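Local structure of Ice-binding protein (3UYU) at residues A20-V25 / T45-T50; P26-L31 / S60-G65; M152-A157 / V179-H184; V195-G200 / V213-A218. The protein binds to the surface of ice crystals and inhibits their growth, conferring freeze tolerance with low thermal hysteresis activity. The protein carries 2 engineered substitutions. All blocks are in the same frame, centred on the assembly; numbering follows the deposited sequence.

Contact 1: A20-V25 / T45-T50; sequences AGISSV and TGFGLT
Thr45 pairs with Ser23 as a parallel neighbour, and its peptide groups make both backbone bonds of the contact. Its N donates to Ile22 O at 3.0 Å, in the plane of that carbonyl. The return bond, from Ser24 N to Thr45 O at 2.9 Å, is more bent, with 138° at the hydrogen, and the same oxygen also takes a CA-H...O contact from Ser23. On the face shared by the two side chains, Thr45 OG1 sits between its own backbone N and carbonyl carbon (chi1 58°), which turns the hydroxyl to within 3.3 Å of Ser23 CB. Gly46 follows at positive phi with its CA 3.5 Å from Ser24 O; a CB would collide with that oxygen, so a glycine suits the site doubly. Phe47 then lays its ring beside the buried side of the strand. Ser24 CB comes over one ring face in a CH-pi contact, 4.1 Å from the centroid of the Phe47 ring. Ile22 CG2 meets the rim instead, near the ring plane, 3.8 Å from Phe47 CE2. The hydroxyl of Ser24 is held by Ser28, while Val36 and Ile34 pack against Ile22 and Phe47 respectively. Such pairing, with short hydroxyl side chains outward and an apolar filling inward, belongs to successive coils of a right-handed beta-helix, and Thr45 is a probable ice-binding residue on its flat outer face.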
# COMPACT_ATOMS: atom_id res chain seq x y z
N ALA A 20 5.59 -6.93 -16.57
CA ALA A 20 6.23 -6.87 -17.88
C ALA A 20 5.28 -6.63 -19.04
O ALA A 20 5.66 -6.10 -20.06
CB ALA A 20 6.99 -8.17 -18.15
N GLY A 21 4.02 -7.03 -18.87
CA GLY A 21 3.03 -6.85 -19.93
C GLY A 21 1.78 -7.70 -19.78
O GLY A 21 1.77 -8.65 -18.98
N ILE A 22 0.76 -7.30 -20.53
CA ILE A 22 -0.48 -8.12 -20.62
C ILE A 22 -0.87 -8.14 -22.07
O ILE A 22 -0.95 -7.07 -22.68
CB ILE A 22 -1.60 -7.52 -19.78
CG1 ILE A 22 -1.21 -7.45 -18.27
CG2 ILE A 22 -2.99 -8.39 -19.89
CD1 ILE A 22 -2.18 -6.50 -17.49
N SER A 23 -1.12 -9.34 -22.64
CA SER A 23 -1.57 -9.40 -24.05
C SER A 23 -2.94 -10.07 -24.12
O SER A 23 -3.27 -10.83 -23.20
CB SER A 23 -0.62 -10.27 -24.89
OG SER A 23 -0.44 -11.58 -24.35
N SER A 24 -3.72 -9.78 -25.16
CA SER A 24 -4.97 -10.49 -25.35
C SER A 24 -5.09 -10.86 -26.82
O SER A 24 -4.92 -9.98 -27.72
CB SER A 24 -6.11 -9.54 -24.99
OG SER A 24 -7.38 -10.21 -25.25
N VAL A 25 -5.41 -12.14 -27.05
CA VAL A 25 -6.06 -12.45 -28.32
C VAL A 25 -7.62 -12.21 -28.19
O VAL A 25 -8.27 -12.86 -27.36
CB VAL A 25 -5.62 -13.79 -28.95
CG1 VAL A 25 -4.33 -14.45 -28.46
CG2 VAL A 25 -6.58 -14.39 -29.92
N THR A 45 -1.13 -5.19 -24.95
CA THR A 45 -1.31 -5.43 -26.39
C THR A 45 -2.62 -6.19 -26.61
O THR A 45 -2.97 -7.08 -25.80
CB THR A 45 -0.12 -6.23 -27.06
OG1 THR A 45 0.08 -7.50 -26.45
CG2 THR A 45 1.21 -5.41 -26.98
N GLY A 46 -3.29 -5.86 -27.72
CA GLY A 46 -4.48 -6.55 -28.18
C GLY A 46 -5.75 -6.02 -27.59
O GLY A 46 -6.83 -6.61 -27.81
N PHE A 47 -5.68 -4.88 -26.89
CA PHE A 47 -6.84 -4.29 -26.21
C PHE A 47 -7.52 -3.15 -26.93
O PHE A 47 -8.61 -2.72 -26.55
CB PHE A 47 -6.50 -3.86 -24.72
CG PHE A 47 -6.32 -5.01 -23.76
CD1 PHE A 47 -7.39 -5.47 -23.03
CD2 PHE A 47 -5.08 -5.62 -23.59
CE1 PHE A 47 -7.20 -6.51 -22.12
CE2 PHE A 47 -4.85 -6.65 -22.71
CZ PHE A 47 -5.98 -7.13 -21.96
N GLY A 48 -6.88 -2.57 -27.95
CA GLY A 48 -7.48 -1.36 -28.51
C GLY A 48 -7.71 -0.22 -27.54
O GLY A 48 -8.83 0.32 -27.47
N LEU A 49 -6.66 0.12 -26.76
CA LEU A 49 -6.73 1.16 -25.74
C LEU A 49 -7.07 2.53 -26.30
O LEU A 49 -6.55 2.90 -27.35
CB LEU A 49 -5.37 1.29 -25.03
CG LEU A 49 -4.87 0.01 -24.37
CD1 LEU A 49 -3.51 0.26 -23.72
CD2 LEU A 49 -5.92 -0.38 -23.31
N THR A 50 -7.97 3.23 -25.63
CA THR A 50 -8.27 4.64 -25.85
C THR A 50 -7.92 5.37 -24.53
O THR A 50 -8.41 5.03 -23.44
CB THR A 50 -9.81 4.86 -26.20
OG1 THR A 50 -10.15 4.21 -27.43
CG2 THR A 50 -10.15 6.35 -26.33

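Contact 2: P26-L31 / S60-G65; sequences PDSAIL and SPQVTG
Ile30 runs beside Val63 and Leu31 beside Thr64 in parallel register, tied by bonds from Ile30 N to Gln62 O (3.0 Å) and from Thr64 N to Ile30 O (2.8 Å). This is the pairing of adjacent coils in the right-handed beta-helix, here just after a corner: a type I turn from Ser60 to Val63, with Ser60 OG accepting from Gln62 N in an ST turn. Ile30 and Val63 fill the inner face, Ile30 CB lying 4.2 Å from Val63 CG2. Gln62 contributes more to the contact than any other residue. Its chain, extended beyond CG, runs alongside the neighbouring backbone, Gln62 CB 3.2 Å from Ser28 O, and carries the amide in beside Ser28 and the ring of Pro26. With an alanine here the long side chain ends at CB, which is likely to open a gap beside Pro26 and Ser28 and let this corner of the coil pack less closely. On the outer face, Leu31 has CG swung anti to its N (chi1 176°), bringing CD1 to 4.0 Å from Thr64 CG2. Ile30 O serves two donors, Thr64 N and a water at 2.8 Å, and the same water lies 2.8 Å from Thr64 OG1.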
# COMPACT_ATOMS: atom_id res chain seq x y z
N PRO A 26 -8.19 -11.25 -28.92
CA PRO A 26 -9.60 -10.82 -28.62
C PRO A 26 -10.63 -11.85 -29.11
O PRO A 26 -10.32 -12.60 -30.06
CB PRO A 26 -9.78 -9.47 -29.36
CG PRO A 26 -8.51 -9.38 -30.27
CD PRO A 26 -7.52 -10.44 -29.98
N ASP A 27 -11.80 -11.91 -28.47
CA ASP A 27 -12.21 -11.01 -27.36
C ASP A 27 -12.05 -11.69 -26.00
O ASP A 27 -12.66 -12.70 -25.71
CB ASP A 27 -13.67 -10.65 -27.49
CG ASP A 27 -13.94 -9.68 -28.63
OD1 ASP A 27 -15.05 -9.79 -29.22
OD2 ASP A 27 -13.07 -8.80 -28.93
N SER A 28 -11.20 -11.09 -25.15
CA SER A 28 -11.22 -11.39 -23.74
C SER A 28 -12.31 -10.54 -23.06
O SER A 28 -12.87 -9.56 -23.59
CB SER A 28 -9.87 -11.09 -23.13
OG SER A 28 -8.91 -12.00 -23.66
N ALA A 29 -12.61 -10.92 -21.82
CA ALA A 29 -13.63 -10.25 -21.02
C ALA A 29 -13.26 -10.18 -19.53
O ALA A 29 -13.40 -11.16 -18.77
CB ALA A 29 -15.00 -10.99 -21.17
N ILE A 30 -12.76 -9.01 -19.13
CA ILE A 30 -12.16 -8.86 -17.83
C ILE A 30 -13.10 -7.94 -17.06
O ILE A 30 -13.43 -6.83 -17.51
CB ILE A 30 -10.74 -8.17 -17.92
CG1 ILE A 30 -9.82 -8.87 -18.91
CG2 ILE A 30 -10.15 -8.05 -16.50
CD1 ILE A 30 -9.67 -10.35 -18.66
N LEU A 31 -13.54 -8.39 -15.88
CA LEU A 31 -14.30 -7.55 -14.97
C LEU A 31 -13.42 -7.12 -13.81
O LEU A 31 -13.06 -7.95 -12.94
CB LEU A 31 -15.53 -8.34 -14.44
CG LEU A 31 -16.38 -7.60 -13.38
CD1 LEU A 31 -16.90 -6.27 -13.72
CD2 LEU A 31 -17.54 -8.53 -12.94
N SER A 60 -10.87 -0.08 -22.72
CA SER A 60 -10.97 -1.11 -23.79
C SER A 60 -12.36 -1.78 -23.73
O SER A 60 -12.86 -2.02 -22.65
CB SER A 60 -10.00 -2.22 -23.54
OG SER A 60 -10.22 -3.33 -24.43
N PRO A 61 -12.95 -2.13 -24.89
CA PRO A 61 -14.23 -2.83 -24.85
C PRO A 61 -14.10 -4.16 -24.10
O PRO A 61 -15.13 -4.64 -23.59
CB PRO A 61 -14.56 -3.07 -26.34
CG PRO A 61 -13.84 -1.91 -27.05
CD PRO A 61 -12.53 -1.81 -26.27
N GLN A 62 -12.88 -4.73 -23.99
CA GLN A 62 -12.66 -6.00 -23.33
C GLN A 62 -12.52 -5.88 -21.82
O GLN A 62 -12.42 -6.90 -21.22
CB GLN A 62 -11.43 -6.67 -23.87
CG GLN A 62 -11.55 -7.03 -25.41
CD GLN A 62 -10.21 -7.46 -25.96
OE1 GLN A 62 -9.54 -6.63 -26.75
NE2 GLN A 62 -9.74 -8.60 -25.61
N VAL A 63 -12.47 -4.66 -21.26
CA VAL A 63 -12.22 -4.52 -19.80
C VAL A 63 -13.37 -3.69 -19.28
O VAL A 63 -13.69 -2.58 -19.75
CB VAL A 63 -10.90 -3.79 -19.54
CG1 VAL A 63 -10.68 -3.50 -18.01
CG2 VAL A 63 -9.74 -4.63 -19.99
N THR A 64 -14.07 -4.23 -18.27
CA THR A 64 -15.07 -3.45 -17.56
C THR A 64 -14.37 -2.88 -16.30
O THR A 64 -14.19 -3.58 -15.32
CB THR A 64 -16.32 -4.31 -17.22
OG1 THR A 64 -16.91 -4.72 -18.46
CG2 THR A 64 -17.33 -3.42 -16.51
N GLY A 65 -13.89 -1.64 -16.46
CA GLY A 65 -13.00 -1.01 -15.45
C GLY A 65 -12.00 -0.18 -16.19
O GLY A 65 -12.28 0.31 -17.30
O HOH W 1 -15.55 -7.00 -19.37

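Contact 3: M152-A157 / V179-H184; sequences MADGVA and VGKGAH. Engineered in segment 152-157: Met152 (natural residue Leu).
Asp154 and Lys181 lie side by side and point the same way, but the carboxylate is spent on backbone rather than on the ammonium. With CG anti to the carbonyl carbon (chi1 -67°) and the carboxylate turned almost level with the CA-CB bond (chi2 -6°), OD1 of Asp154 faces Lys181 N at 3.0 Å in a weak, bent bond. OD2 of Asp154 runs along the lysine's aliphatic part, 3.8 Å from Lys181 CD. Bends farther along the lysine chain carry its charge off, so that Lys181 NZ stays 6.0 Å from Asp154 OD2, too far for a salt bridge though the opposite charges may still attract. Two type II turns carry these side chains, Ala153 to Val156 and Gly180 to Ala183, and stack as successive corners of the right-handed beta-helix. Gly155 N reaches Lys181 O at 2.8 Å, and His184 N meets Val156 O at 2.8 Å, within the carbonyl plane. Gly180 is pressed so close to the 152-157 turn that a CB would run into Met152 O and Asp154 N. Inside, the engineered selenomethionine Met152 lies alongside Val179, its SE 3.9 Å from Val179 CG1; that valine methyl stands anti to the backbone N (chi1 179°). At the far end, His184 CB touches Ala157 CB, while the imidazole beyond is fixed at both nitrogens, ND1 by Ser202 and NE2 by Glu186.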
# COMPACT_ATOMS: atom_id res chain seq x y z
N MSE A 152 -3.29 -26.63 -15.84
CA MSE A 152 -4.68 -27.20 -15.77
C MSE A 152 -5.01 -27.70 -17.15
O MSE A 152 -4.87 -26.95 -18.13
CB MSE A 152 -5.74 -26.14 -15.42
CG MSE A 152 -5.86 -25.78 -13.99
SE MSE A 152 -7.31 -24.43 -13.92
CE MSE A 152 -8.91 -25.59 -13.99
N ALA A 153 -5.45 -28.96 -17.20
CA ALA A 153 -5.78 -29.55 -18.52
C ALA A 153 -7.01 -28.85 -19.15
O ALA A 153 -7.81 -28.19 -18.47
CB ALA A 153 -6.04 -31.04 -18.42
N ASP A 154 -7.08 -28.90 -20.49
CA ASP A 154 -8.19 -28.32 -21.21
C ASP A 154 -9.49 -28.78 -20.59
O ASP A 154 -9.67 -29.94 -20.37
CB ASP A 154 -8.22 -28.75 -22.71
CG ASP A 154 -7.07 -28.19 -23.49
OD1 ASP A 154 -6.29 -27.38 -22.94
OD2 ASP A 154 -6.92 -28.56 -24.69
N GLY A 155 -10.40 -27.85 -20.40
CA GLY A 155 -11.73 -28.13 -19.92
C GLY A 155 -11.95 -28.49 -18.45
O GLY A 155 -13.11 -28.75 -18.08
N VAL A 156 -10.91 -28.50 -17.64
CA VAL A 156 -11.11 -28.92 -16.23
C VAL A 156 -11.75 -27.70 -15.54
O VAL A 156 -11.53 -26.56 -15.97
CB VAL A 156 -9.79 -29.30 -15.48
CG1 VAL A 156 -9.06 -30.58 -16.05
CG2 VAL A 156 -8.84 -28.11 -15.39
N ALA A 157 -12.47 -27.96 -14.45
CA ALA A 157 -13.08 -26.87 -13.70
C ALA A 157 -12.85 -26.97 -12.22
O ALA A 157 -12.91 -28.05 -11.62
CB ALA A 157 -14.58 -26.82 -14.02
N VAL A 179 -3.35 -22.18 -17.86
CA VAL A 179 -4.74 -22.60 -17.61
C VAL A 179 -5.23 -23.09 -18.99
O VAL A 179 -5.26 -22.32 -19.95
CB VAL A 179 -5.61 -21.42 -17.09
CG1 VAL A 179 -7.05 -21.83 -16.85
CG2 VAL A 179 -5.02 -20.85 -15.81
N GLY A 180 -5.58 -24.37 -19.08
CA GLY A 180 -5.92 -24.88 -20.40
C GLY A 180 -7.11 -24.31 -21.12
O GLY A 180 -7.99 -23.67 -20.53
N LYS A 181 -7.22 -24.58 -22.43
CA LYS A 181 -8.39 -24.12 -23.17
C LYS A 181 -9.77 -24.51 -22.54
O LYS A 181 -10.01 -25.69 -22.18
CB LYS A 181 -8.35 -24.69 -24.61
CG LYS A 181 -7.06 -24.32 -25.34
CD LYS A 181 -6.82 -25.27 -26.55
CE LYS A 181 -7.66 -24.94 -27.73
NZ LYS A 181 -6.84 -24.31 -28.86
N GLY A 182 -10.61 -23.53 -22.32
CA GLY A 182 -11.95 -23.69 -21.70
C GLY A 182 -11.96 -24.18 -20.26
O GLY A 182 -13.02 -24.57 -19.76
N ALA A 183 -10.82 -24.17 -19.60
CA ALA A 183 -10.75 -24.54 -18.18
C ALA A 183 -11.26 -23.38 -17.33
O ALA A 183 -11.36 -22.25 -17.78
CB ALA A 183 -9.32 -24.90 -17.75
N HIS A 184 -11.70 -23.73 -16.12
CA HIS A 184 -12.21 -22.70 -15.18
C HIS A 184 -11.47 -22.77 -13.85
O HIS A 184 -11.49 -23.79 -13.15
CB HIS A 184 -13.71 -22.89 -14.90
CG HIS A 184 -14.20 -21.92 -13.88
ND1 HIS A 184 -14.38 -20.58 -14.17
CD2 HIS A 184 -14.43 -22.08 -12.57
CE1 HIS A 184 -14.72 -19.95 -13.06
NE2 HIS A 184 -14.74 -20.84 -12.07

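Contact 4: V195-G200 / V213-A218; sequences VTLQTG and VALQKA
Gln216 and Gln198 lie alongside each other and point the same way, their amide planes only 22° apart, and they sit next to each other on adjacent coils. Gln216 has CG anti to the carbonyl carbon (chi1 -68°) and an extended chain, which sweeps across the other backbone and brings OE1 to 3.2 Å from Thr199 N in a weak hydrogen bond. The same OE1 touches Gln198 CB and Thr199 CG2, each at 3.4 Å. NE2 of Gln216 is turned to the other side, 3.7 Å from Thr196 CG2, the two side chains crossing at a slant. Shortening Gln216 to an alanine removes OE1, which would probably leave Thr199 N without this weak acceptor and Gln198 and Thr199 without cover on that side. Inward, the leucines also lie side by side: Leu197 CD1 lies 3.9 Å from Leu215 CD2, with Ala218 CB 3.7 Å from Leu197 CB. Strand segments 195-197 and 213-216 run parallel within 8° and exchange straight bonds, Ala214 N to Val195 O and Leu197 N to Ala214 O, both 2.7 Å. Beyond the strand ends, Gly200 N still bonds to Gln216 O. Ala214, a probable ice-binding residue, shares the outer face with Thr196. In the parallel sheet of this beta-helix face, strand 195-197 is flanked by strand 177-179, and strand 212-216 by strand 21-25, while strand 16-18 meets Val213 and Leu215 from the interior.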
# COMPACT_ATOMS: atom_id res chain seq x y z
N VAL A 195 1.99 -16.17 -16.92
CA VAL A 195 0.63 -16.81 -16.83
C VAL A 195 -0.04 -16.70 -18.18
O VAL A 195 -0.14 -15.60 -18.76
CB VAL A 195 -0.26 -16.07 -15.80
CG1 VAL A 195 -1.67 -16.76 -15.69
CG2 VAL A 195 0.38 -16.07 -14.42
N THR A 196 -0.54 -17.85 -18.69
CA THR A 196 -1.33 -17.88 -19.93
C THR A 196 -2.70 -18.45 -19.63
O THR A 196 -2.75 -19.55 -19.08
CB THR A 196 -0.66 -18.83 -20.93
OG1 THR A 196 0.68 -18.35 -21.16
CG2 THR A 196 -1.41 -18.86 -22.29
N LEU A 197 -3.71 -17.69 -20.00
CA LEU A 197 -5.07 -18.21 -19.91
C LEU A 197 -5.43 -18.59 -21.34
O LEU A 197 -5.65 -17.70 -22.16
CB LEU A 197 -6.08 -17.21 -19.31
CG LEU A 197 -5.85 -16.77 -17.84
CD1 LEU A 197 -7.21 -16.14 -17.41
CD2 LEU A 197 -5.21 -17.67 -16.83
N GLN A 198 -5.43 -19.89 -21.61
CA GLN A 198 -5.64 -20.35 -23.00
C GLN A 198 -7.10 -20.18 -23.46
O GLN A 198 -8.04 -20.01 -22.68
CB GLN A 198 -5.10 -21.78 -23.23
CG GLN A 198 -3.53 -21.97 -22.94
CD GLN A 198 -3.00 -23.36 -23.20
OE1 GLN A 198 -3.64 -24.36 -22.93
NE2 GLN A 198 -1.78 -23.43 -23.69
N THR A 199 -7.24 -20.29 -24.78
CA THR A 199 -8.49 -19.97 -25.45
C THR A 199 -9.76 -20.42 -24.76
O THR A 199 -9.98 -21.63 -24.47
CB THR A 199 -8.45 -20.19 -27.01
OG1 THR A 199 -9.71 -20.47 -27.60
CG2 THR A 199 -7.18 -20.76 -27.49
N GLY A 200 -10.53 -19.38 -24.43
CA GLY A 200 -11.90 -19.50 -23.82
C GLY A 200 -11.91 -20.02 -22.37
O GLY A 200 -12.97 -20.45 -21.86
N VAL A 213 1.38 -11.59 -18.49
CA VAL A 213 0.08 -12.34 -18.54
C VAL A 213 -0.42 -12.36 -19.97
O VAL A 213 -0.52 -11.32 -20.62
CB VAL A 213 -0.98 -11.70 -17.60
CG1 VAL A 213 -2.38 -12.40 -17.78
CG2 VAL A 213 -0.48 -11.76 -16.17
N ALA A 214 -0.66 -13.58 -20.50
CA ALA A 214 -1.24 -13.68 -21.81
C ALA A 214 -2.67 -14.24 -21.73
O ALA A 214 -2.88 -15.33 -21.13
CB ALA A 214 -0.37 -14.58 -22.70
N LEU A 215 -3.61 -13.51 -22.32
CA LEU A 215 -5.04 -13.91 -22.34
C LEU A 215 -5.35 -14.38 -23.77
O LEU A 215 -5.01 -13.69 -24.73
CB LEU A 215 -5.92 -12.75 -22.05
CG LEU A 215 -5.57 -12.15 -20.66
CD1 LEU A 215 -6.44 -10.99 -20.58
CD2 LEU A 215 -5.72 -13.16 -19.45
N GLN A 216 -6.02 -15.51 -23.89
CA GLN A 216 -6.51 -16.01 -25.21
C GLN A 216 -8.05 -16.13 -25.12
O GLN A 216 -8.58 -17.12 -24.57
CB GLN A 216 -5.84 -17.34 -25.49
CG GLN A 216 -4.36 -17.30 -25.74
CD GLN A 216 -3.69 -18.67 -25.84
OE1 GLN A 216 -4.33 -19.75 -25.88
NE2 GLN A 216 -2.35 -18.65 -25.85
N LYS A 217 -8.75 -15.10 -25.59
CA LYS A 217 -10.24 -15.09 -25.57
C LYS A 217 -10.71 -15.51 -24.16
O LYS A 217 -11.56 -16.41 -23.95
CB LYS A 217 -10.82 -16.06 -26.63
CG LYS A 217 -10.43 -15.65 -27.98
CD LYS A 217 -11.22 -16.41 -29.06
CE LYS A 217 -10.71 -16.12 -30.45
NZ LYS A 217 -11.43 -14.94 -30.88
N ALA A 218 -10.15 -14.84 -23.14
CA ALA A 218 -10.26 -15.38 -21.76
C ALA A 218 -11.08 -14.45 -20.89
O ALA A 218 -11.14 -13.22 -21.14
CB ALA A 218 -8.90 -15.56 -21.14

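From the N terminus, contact 1 closes a loop between 20-25 and 45-50, and contact 2, starting at 26-31, crosses it by closing only at 60-65; together they join successive coils at two faces. Contact 3 then opens and closes farther along the chain, tying 152-157 to 179-184, and contact 4 follows in series with a shorter loop. In space the order is rearranged: strand 21-25 slots between strands 212-216 and 44-45, so Ser23 and Val25 bond to Leu215 and contact 1 continues contact 4. Lys217 reaches Pro26 of contact 2, and Gly182 bonds to Thr199, linking contacts 3 and 4.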